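Local coordinates for cadherin-related family member 2 (Mus musculus, PDB 5CYX), which probably joins neighbouring microvilli of epithelial cells by calcium-dependent binding to CDHR5, these three N-terminal cadherin repeats being the outermost part of its extracellular region, at residues N99-P103 / K199-S203; L139-E145 / E184-S190. All coordinates share one frame; numbering follows the deposited sequence.

Contact 1: N99-P103 / K199-S203. With CA (calcium ion), chain D; CA (calcium ion), chain C; CA (calcium ion), chain B.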
loop_
_atom_site.group_PDB
_atom_site.type_symbol
_atom_site.label_atom_id
_atom_site.label_comp_id
_atom_site.label_asym_id
_atom_site.label_seq_id
_atom_site.Cartn_x
_atom_site.Cartn_y
_atom_site.Cartn_z
ATOM N N ASN A 99 6.620 22.770 -18.321
ATOM C CA ASN A 99 7.261 22.133 -17.192
ATOM C C ASN A 99 8.630 22.766 -16.857
ATOM O O ASN A 99 9.697 22.172 -17.160
ATOM C CB ASN A 99 7.392 20.648 -17.400
ATOM C CG ASN A 99 7.709 19.916 -16.154
ATOM O OD1 ASN A 99 7.680 20.479 -15.060
ATOM N ND2 ASN A 99 8.048 18.670 -16.297
ATOM N N ASP A 100 8.576 23.950 -16.234
ATOM C CA ASP A 100 9.780 24.670 -15.791
ATOM C C ASP A 100 9.906 24.648 -14.277
ATOM O O ASP A 100 10.772 25.317 -13.770
ATOM C CB ASP A 100 9.745 26.146 -16.264
ATOM C CG ASP A 100 8.449 26.902 -15.772
ATOM O OD1 ASP A 100 7.481 26.269 -15.313
ATOM O OD2 ASP A 100 8.414 28.131 -15.789
ATOM N N ASN A 101 9.027 23.959 -13.522
ATOM C CA ASN A 101 9.322 23.859 -12.069
ATOM C C ASN A 101 9.657 22.437 -11.648
ATOM O O ASN A 101 9.217 21.493 -12.317
ATOM C CB ASN A 101 8.213 24.433 -11.213
ATOM C CG ASN A 101 8.169 25.935 -11.263
ATOM O OD1 ASN A 101 8.982 26.615 -10.615
ATOM N ND2 ASN A 101 7.248 26.468 -12.021
ATOM N N ILE A 102 10.496 22.325 -10.596
ATOM C CA ILE A 102 10.820 21.033 -9.972
ATOM C C ILE A 102 10.038 20.738 -8.665
ATOM O O ILE A 102 9.585 21.671 -7.962
ATOM C CB ILE A 102 12.311 20.830 -9.672
ATOM C CG1 ILE A 102 12.831 21.848 -8.616
ATOM C CG2 ILE A 102 13.169 20.999 -10.929
ATOM C CD1 ILE A 102 14.266 21.569 -8.206
ATOM N N PRO A 103 9.918 19.446 -8.318
ATOM C CA PRO A 103 9.391 19.060 -7.036
ATOM C C PRO A 103 10.340 19.486 -5.937
ATOM O O PRO A 103 11.528 19.207 -6.029
ATOM C CB PRO A 103 9.355 17.532 -7.128
ATOM C CG PRO A 103 9.167 17.246 -8.570
ATOM C CD PRO A 103 10.063 18.280 -9.206
ATOM N N LYS A 199 9.674 16.709 -21.175
ATOM C CA LYS A 199 10.550 17.099 -20.099
ATOM C C LYS A 199 9.944 16.594 -18.796
ATOM O O LYS A 199 8.721 16.781 -18.543
ATOM C CB LYS A 199 10.693 18.611 -20.086
ATOM C CG LYS A 199 11.544 19.151 -18.940
ATOM C CD LYS A 199 13.010 18.709 -19.122
ATOM C CE LYS A 199 13.919 19.331 -18.070
ATOM N NZ LYS A 199 15.298 18.800 -18.220
ATOM N N THR A 200 10.759 15.880 -18.022
ATOM C CA THR A 200 10.390 15.450 -16.668
ATOM C C THR A 200 11.366 16.136 -15.740
ATOM O O THR A 200 12.559 16.140 -16.036
ATOM C CB THR A 200 10.523 13.927 -16.520
ATOM O OG1 THR A 200 9.541 13.252 -17.341
ATOM C CG2 THR A 200 10.367 13.502 -15.043
ATOM N N GLN A 201 10.896 16.709 -14.624
ATOM C CA GLN A 201 11.844 17.353 -13.658
ATOM C C GLN A 201 11.967 16.548 -12.386
ATOM O O GLN A 201 10.971 15.966 -11.934
ATOM C CB GLN A 201 11.390 18.754 -13.316
ATOM C CG GLN A 201 11.213 19.673 -14.514
ATOM C CD GLN A 201 12.471 20.416 -14.894
ATOM O OE1 GLN A 201 13.555 20.164 -14.358
ATOM N NE2 GLN A 201 12.336 21.344 -15.820
ATOM N N CYS A 202 13.175 16.517 -11.806
ATOM C CA CYS A 202 13.436 15.773 -10.548
ATOM C C CYS A 202 13.959 16.688 -9.417
ATOM O O CYS A 202 14.508 17.745 -9.663
ATOM C CB CYS A 202 14.368 14.558 -10.794
ATOM S SG CYS A 202 13.635 13.197 -11.812
ATOM N N SER A 203 13.713 16.301 -8.174
ATOM C CA SER A 203 14.169 17.069 -7.035
ATOM C C SER A 203 15.626 16.827 -6.779
ATOM O O SER A 203 16.222 15.927 -7.347
ATOM C CB SER A 203 13.453 16.614 -5.785
ATOM O OG SER A 203 13.889 15.312 -5.445
HETATM CA CA CA D . 7.226 20.381 -12.792
HETATM CA CA CA C . 5.129 26.121 -15.373
HETATM CA CA CA B . 7.074 29.598 -14.892
HETATM O O HOH W 1 8.507 29.338 -12.906
#
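Asn99-Pro103 and Lys199-Ser203 run alongside each other in nearly the same direction, 17° apart end to end, and neither forms a regular strand along its length. Their backbones draw together from 6.7 Å between the CA atoms of Asn99 and Lys199 to 5.2 Å between those of Pro103 and Ser203. No backbone-to-backbone hydrogen bond joins them; two side-chain amides reach across instead. Gln201 gives NE2 to the carbonyl O of Asn99, 3.1 Å away and almost straight at 171°, with the acceptor lying in the amide plane. Its CG packs 3.5 Å from Asn101 O, and the bend at chi2 (-89°) then swings the amide aside, with OE1 by CG2 of Ile102. In return, Asn99 ND2 bonds to Lys199 O at 3.0 Å, coming in above that carbonyl's plane, while OD1 of the same amide binds a calcium ion at 2.3 Å. Carbonyl O of Asn101 holds this ion too, and Asp133 and Asp189 are among its other ligands. Asp100 turns away and bridges the other two calcium ions with its two carboxylate oxygens. An alanine in place of Gln201 would probably leave Asn99 O without this donor and open a gap beside Ile102 CG2. Farther along, Pro103 CD rests 3.7 Å from Gln201 O. This is the calcium-binding linker between the first two cadherin repeats: 99-103 lies between strands 86-96 and 109-115, and the other segment leads from strand 197-199 toward strand 206-213, with Leu194 of strand 192-194 touching Asp100, Lys199 and Gln201.

Contact 2: L139-E145 / E184-S190. With CA (calcium ion), chain D.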
loop_
_atom_site.group_PDB
_atom_site.type_symbol
_atom_site.label_atom_id
_atom_site.label_comp_id
_atom_site.label_asym_id
_atom_site.label_seq_id
_atom_site.Cartn_x
_atom_site.Cartn_y
_atom_site.Cartn_z
ATOM N N LEU A 139 2.482 16.870 -11.146
ATOM C CA LEU A 139 1.999 15.700 -10.450
ATOM C C LEU A 139 3.230 14.891 -10.007
ATOM O O LEU A 139 3.968 14.292 -10.868
ATOM C CB LEU A 139 1.153 14.868 -11.422
ATOM C CG LEU A 139 0.387 13.691 -10.826
ATOM C CD1 LEU A 139 -0.545 14.178 -9.705
ATOM C CD2 LEU A 139 -0.425 13.013 -11.921
ATOM N N VAL A 140 3.414 14.847 -8.684
ATOM C CA VAL A 140 4.604 14.328 -8.062
ATOM C C VAL A 140 4.571 12.800 -7.836
ATOM O O VAL A 140 3.569 12.256 -7.395
ATOM C CB VAL A 140 4.891 15.087 -6.754
ATOM C CG1 VAL A 140 6.227 14.648 -6.186
ATOM C CG2 VAL A 140 4.920 16.591 -7.036
ATOM N N GLN A 141 5.656 12.123 -8.215
ATOM C CA GLN A 141 5.876 10.711 -7.934
ATOM C C GLN A 141 7.123 10.621 -7.080
ATOM O O GLN A 141 7.999 11.502 -7.181
ATOM C CB GLN A 141 6.121 9.918 -9.236
ATOM C CG GLN A 141 5.186 10.279 -10.382
ATOM C CD GLN A 141 5.078 9.181 -11.446
ATOM O OE1 GLN A 141 4.570 9.407 -12.567
ATOM N NE2 GLN A 141 5.511 7.979 -11.097
ATOM N N TYR A 142 7.205 9.577 -6.259
ATOM C CA TYR A 142 8.331 9.340 -5.368
ATOM C C TYR A 142 9.105 8.073 -5.662
ATOM O O TYR A 142 8.532 7.081 -6.074
ATOM C CB TYR A 142 7.834 9.248 -3.932
ATOM C CG TYR A 142 7.122 10.504 -3.517
ATOM C CD1 TYR A 142 5.755 10.667 -3.766
ATOM C CD2 TYR A 142 7.810 11.536 -2.867
ATOM C CE1 TYR A 142 5.110 11.845 -3.393
ATOM C CE2 TYR A 142 7.179 12.696 -2.503
ATOM C CZ TYR A 142 5.836 12.846 -2.730
ATOM O OH TYR A 142 5.220 14.014 -2.358
ATOM N N PHE A 143 10.393 8.097 -5.336
ATOM C CA PHE A 143 11.294 6.967 -5.602
ATOM C C PHE A 143 12.298 6.808 -4.485
ATOM O O PHE A 143 12.807 7.811 -3.963
ATOM C CB PHE A 143 12.091 7.166 -6.897
ATOM C CG PHE A 143 11.250 7.419 -8.052
ATOM C CD1 PHE A 143 10.760 6.345 -8.830
ATOM C CD2 PHE A 143 10.879 8.711 -8.366
ATOM C CE1 PHE A 143 9.935 6.604 -9.915
ATOM C CE2 PHE A 143 10.032 8.971 -9.430
ATOM C CZ PHE A 143 9.560 7.902 -10.220
ATOM N N ILE A 144 12.557 5.551 -4.123
ATOM C CA ILE A 144 13.635 5.200 -3.241
ATOM C C ILE A 144 14.843 4.931 -4.114
ATOM O O ILE A 144 14.838 3.962 -4.862
ATOM C CB ILE A 144 13.322 3.965 -2.370
ATOM C CG1 ILE A 144 12.223 4.319 -1.358
ATOM C CG2 ILE A 144 14.580 3.497 -1.621
ATOM C CD1 ILE A 144 11.641 3.102 -0.673
ATOM N N GLU A 145 15.857 5.770 -4.018
ATOM C CA GLU A 145 17.064 5.634 -4.844
ATOM C C GLU A 145 18.060 4.631 -4.279
ATOM O O GLU A 145 18.566 3.790 -5.014
ATOM C CB GLU A 145 17.755 6.990 -5.059
ATOM C CG GLU A 145 16.995 7.936 -5.984
ATOM C CD GLU A 145 16.942 7.441 -7.425
ATOM O OE1 GLU A 145 17.992 7.512 -8.133
ATOM O OE2 GLU A 145 15.858 6.935 -7.849
ATOM N N GLU A 184 17.927 7.107 0.639
ATOM C CA GLU A 184 17.978 8.252 -0.239
ATOM C C GLU A 184 16.744 8.239 -1.157
ATOM O O GLU A 184 16.503 7.237 -1.803
ATOM C CB GLU A 184 19.247 8.199 -1.076
ATOM C CG GLU A 184 19.274 9.216 -2.184
ATOM C CD GLU A 184 20.567 9.208 -2.960
ATOM O OE1 GLU A 184 21.514 8.466 -2.611
ATOM O OE2 GLU A 184 20.651 10.016 -3.889
ATOM N N LEU A 185 16.019 9.361 -1.251
ATOM C CA LEU A 185 14.822 9.461 -2.135
ATOM C C LEU A 185 14.959 10.569 -3.136
ATOM O O LEU A 185 15.802 11.474 -2.985
ATOM C CB LEU A 185 13.543 9.768 -1.346
ATOM C CG LEU A 185 13.420 9.236 0.055
ATOM C CD1 LEU A 185 12.095 9.736 0.654
ATOM C CD2 LEU A 185 13.435 7.729 0.050
ATOM N N LYS A 186 14.125 10.504 -4.160
ATOM C CA LYS A 186 13.823 11.684 -4.968
ATOM C C LYS A 186 12.345 11.743 -5.355
ATOM O O LYS A 186 11.604 10.794 -5.149
ATOM C CB LYS A 186 14.710 11.810 -6.203
ATOM C CG LYS A 186 14.559 10.664 -7.186
ATOM C CD LYS A 186 15.304 10.900 -8.507
ATOM C CE LYS A 186 14.847 9.838 -9.522
ATOM N NZ LYS A 186 15.677 9.743 -10.763
ATOM N N ALA A 187 11.945 12.906 -5.842
ATOM C CA ALA A 187 10.605 13.137 -6.317
ATOM C C ALA A 187 10.745 13.688 -7.717
ATOM O O ALA A 187 11.553 14.580 -7.916
ATOM C CB ALA A 187 9.859 14.125 -5.392
ATOM N N CYS A 188 10.004 13.125 -8.673
ATOM C CA CYS A 188 9.913 13.686 -10.015
ATOM C C CYS A 188 8.473 14.049 -10.324
ATOM O O CYS A 188 7.542 13.565 -9.675
ATOM C CB CYS A 188 10.438 12.708 -11.074
ATOM S SG CYS A 188 12.102 12.096 -10.699
ATOM N N ASP A 189 8.280 14.905 -11.311
ATOM C CA ASP A 189 6.955 15.125 -11.792
ATOM C C ASP A 189 6.669 13.995 -12.816
ATOM O O ASP A 189 7.543 13.137 -13.115
ATOM C CB ASP A 189 6.743 16.559 -12.319
ATOM C CG ASP A 189 7.711 16.952 -13.404
ATOM O OD1 ASP A 189 8.080 16.081 -14.205
ATOM O OD2 ASP A 189 8.139 18.144 -13.437
ATOM N N SER A 190 5.495 14.049 -13.388
ATOM C CA SER A 190 4.995 13.011 -14.284
ATOM C C SER A 190 5.154 13.483 -15.754
ATOM O O SER A 190 4.552 12.963 -16.651
ATOM C CB SER A 190 3.527 12.700 -13.937
ATOM O OG SER A 190 3.351 12.369 -12.559
HETATM CA CA CA D . 7.226 20.381 -12.792
#
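An antiparallel strand pair at one edge of a sheet in the second cadherin repeat brings 139-145, on the outermost strand 140-148, against 184-190, whose Asp189 is a calcium ligand. Gln141 with Cys188 and Phe143 with Lys186 are hydrogen-bonded pairs; Gln141 N meets Cys188 O at 2.8 Å, nearly straight at 176°. Glu145 N adds a bond to Glu184 O. On one face of the sheet, Val140 CG1 packs 3.8 Å from CB of Ala187 and also lies over the rim of the Tyr142 ring, while Ile144 and Leu185 run side by side. The other face carries Phe143, whose CE2 is 4.0 Å from the sulfur of Cys188, an oblique sulfur-aromatic contact. Here Lys186 extends past the bent Glu145, and its CE comes 3.5 Å from Glu145 OE2. Beside Asp189, Ser190 donates OG to Leu139 O at 2.6 Å, from above the carbonyl plane. Chi1 of 56° places the Asp189 carboxylate between its own backbone N and carbonyl carbon, and from there OD2 reaches the calcium ion at 2.5 Å. OD1 accepts from the backbone N of Gln201 and of Gly191, bonds likely to fix the carboxylate's rotation. Lys186 NZ stays 4.1 Å from Glu145 OE2, beyond a salt bridge, so any attraction between these charges is probably modest; the backbone bonds, with the apolar packing, probably do most to hold the strand that carries Asp189 against its neighbour.

How the contacts relate
From the N terminus, the chain completes the first cadherin repeat with strand 86-96 and enters the linker at 99-103. It then builds most of the second repeat before 199-203 returns to the linker and closes contact 1, a loop with 95 residues between its ends. Contact 2 falls wholly within that span, closing a smaller loop of 38 residues between 139-145 and 184-190. The Cys188-Cys202 disulfide joins the two contacts directly, and Ser203 N probably bonds to Ala187 O close by. One calcium ion, with Asn99, Asn101 and Asp189 among its ligands, ties the linker to Asp189 on strand 180-189, coupling the repeat boundary to the sheet.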